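Local coordinates for protein DegT/DnrJ/EryC1/StrS aminotransferase (PDB 4QGR) that probably works as a pyridoxal-phosphate-dependent aminotransferase of the DegT/DnrJ/EryC1/StrS family, transferring amino groups with the help of its bound cofactor, at residues G148-Y153 / A289-A294. Numbering follows the deposited sequence.
Sequences GLAASY and AGNRSA
Gly-148 and Ala-294 join two parts of the pyridoxal-phosphate aminotransferase fold. Residues 148-153 end the loop between strand 137-141 of the large mixed sheet and helix 153-163, whose first residue is Tyr-153. Residues 289-294 carry strand 291-292, an outermost strand of a small antiparallel sheet. One direct hydrogen bond links them: Ala-294 N donates to Gly-148 O over 3.0 Å. The N-H points well at the oxygen (161°) but comes from above the carbonyl plane. Gly-148 takes a positive phi (106°), a backbone shape that favours glycine, and its bare CA lets Ser-293 and Ala-294 come close.

Ser-293 lies against the same peptide. Its CB is 3.8 Å from Gly-148 O. OG stands anti to its own backbone N (chi1 177°), which carries it to Gly-148 C at 3.1 Å. OG makes no hydrogen bond to Gly-148 O; its polar partner is Trp-295 N. The methyl of Ala-294 rests near Gly-148 CA, and it also touches Pro-200 and Met-264. Gly-148 lies close to Gln-173, which binds pyridoxal 5'-phosphate, so the contact lies near the cofactor pocket.

Farther along, water fills in for direct bonds. Asn-291 CB points toward the loop. ND2 donates a hydrogen bond back to Ala-289 O, which lies close to the amide plane of Asn-291. OD1 faces the loop, 4.3 Å from both Leu-149 CD1 and Ala-150 CB. One water accepts from Ala-150 N and lies near Asn-291 OD1 and Arg-292 O. A second water donates to Ala-150 O at 2.7 Å and to Asn-291 OD1 at 2.6 Å.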
loop_
_atom_site.group_PDB
_atom_site.type_symbol
_atom_site.label_atom_id
_atom_site.label_comp_id
_atom_site.label_asym_id
_atom_site.label_seq_id
_atom_site.Cartn_x
_atom_site.Cartn_y
_atom_site.Cartn_z
ATOM N N GLY A 148 7.905 -14.341 -16.441
ATOM C CA GLY A 148 8.895 -15.144 -15.670
ATOM C C GLY A 148 10.244 -15.297 -16.270
ATOM O O GLY A 148 11.159 -15.862 -15.626
ATOM N N LEU A 149 10.431 -14.759 -17.487
ATOM C CA LEU A 149 11.653 -14.936 -18.251
ATOM C C LEU A 149 12.568 -13.729 -18.063
ATOM O O LEU A 149 12.131 -12.601 -18.305
ATOM C CB LEU A 149 11.303 -15.056 -19.727
ATOM C CG LEU A 149 12.462 -15.275 -20.736
ATOM C CD1 LEU A 149 13.122 -16.592 -20.437
ATOM C CD2 LEU A 149 11.921 -15.202 -22.168
ATOM N N ALA A 150 13.835 -13.957 -17.655
ATOM C CA ALA A 150 14.724 -12.841 -17.366
ATOM C C ALA A 150 15.020 -12.025 -18.632
ATOM O O ALA A 150 15.249 -12.581 -19.724
ATOM C CB ALA A 150 16.042 -13.309 -16.757
ATOM N N ALA A 151 14.991 -10.715 -18.467
ATOM C CA ALA A 151 15.379 -9.771 -19.526
ATOM C C ALA A 151 16.896 -9.843 -19.789
ATOM O O ALA A 151 17.656 -10.526 -19.071
ATOM C CB ALA A 151 14.961 -8.355 -19.135
ATOM N N SER A 152 17.351 -9.090 -20.782
ATOM C CA SER A 152 18.738 -9.209 -21.237
ATOM C C SER A 152 19.663 -8.299 -20.481
ATOM O O SER A 152 20.083 -7.284 -21.018
ATOM C CB SER A 152 18.836 -8.951 -22.726
ATOM O OG SER A 152 18.209 -10.022 -23.397
ATOM N N TYR A 153 19.950 -8.634 -19.224
ATOM C CA TYR A 153 20.579 -7.672 -18.310
ATOM C C TYR A 153 22.015 -7.288 -18.681
ATOM O O TYR A 153 22.420 -6.161 -18.369
ATOM C CB TYR A 153 20.492 -8.144 -16.831
ATOM C CG TYR A 153 19.061 -8.020 -16.390
ATOM C CD1 TYR A 153 18.527 -6.760 -16.101
ATOM C CD2 TYR A 153 18.227 -9.123 -16.322
ATOM C CE1 TYR A 153 17.194 -6.596 -15.746
ATOM C CE2 TYR A 153 16.879 -8.964 -15.974
ATOM C CZ TYR A 153 16.378 -7.694 -15.706
ATOM O OH TYR A 153 15.030 -7.462 -15.401
ATOM N N ALA A 289 18.923 -21.489 -23.700
ATOM C CA ALA A 289 19.965 -22.169 -22.919
ATOM C C ALA A 289 20.322 -21.345 -21.681
ATOM O O ALA A 289 20.383 -20.152 -21.800
ATOM C CB ALA A 289 21.214 -22.360 -23.789
ATOM N N GLY A 290 20.579 -21.986 -20.539
ATOM C CA GLY A 290 21.014 -21.301 -19.337
ATOM C C GLY A 290 19.915 -20.596 -18.542
ATOM O O GLY A 290 20.204 -19.978 -17.512
ATOM N N ASN A 291 18.667 -20.667 -19.006
ATOM C CA ASN A 291 17.559 -20.016 -18.325
ATOM C C ASN A 291 16.596 -21.001 -17.728
ATOM O O ASN A 291 16.333 -22.064 -18.296
ATOM C CB ASN A 291 16.750 -19.100 -19.272
ATOM C CG ASN A 291 17.478 -17.784 -19.573
ATOM O OD1 ASN A 291 17.170 -16.724 -19.036
ATOM N ND2 ASN A 291 18.480 -17.876 -20.418
ATOM N N ARG A 292 16.059 -20.613 -16.588
ATOM C CA ARG A 292 14.804 -21.148 -16.070
ATOM C C ARG A 292 13.842 -19.980 -15.925
ATOM O O ARG A 292 14.199 -18.950 -15.360
ATOM C CB ARG A 292 15.036 -21.860 -14.735
ATOM C CG ARG A 292 13.794 -22.585 -14.237
ATOM C CD ARG A 292 14.057 -23.325 -12.916
ATOM N NE ARG A 292 14.131 -22.474 -11.724
ATOM C CZ ARG A 292 14.504 -22.900 -10.507
ATOM N NH1 ARG A 292 14.833 -24.170 -10.303
ATOM N NH2 ARG A 292 14.531 -22.051 -9.480
ATOM N N SER A 293 12.647 -20.111 -16.514
ATOM C CA SER A 293 11.598 -19.116 -16.326
ATOM C C SER A 293 10.753 -19.458 -15.092
ATOM O O SER A 293 10.575 -20.644 -14.744
ATOM C CB SER A 293 10.674 -19.090 -17.566
ATOM O OG SER A 293 9.607 -18.168 -17.329
ATOM N N ALA A 294 10.242 -18.430 -14.403
ATOM C CA ALA A 294 9.253 -18.660 -13.380
ATOM C C ALA A 294 7.897 -19.064 -13.974
ATOM O O ALA A 294 7.061 -19.572 -13.241
ATOM C CB ALA A 294 9.078 -17.449 -12.506
HETATM O O HOH W 1 14.969 -16.617 -17.225
HETATM O O HOH W 2 17.120 -14.498 -20.337
#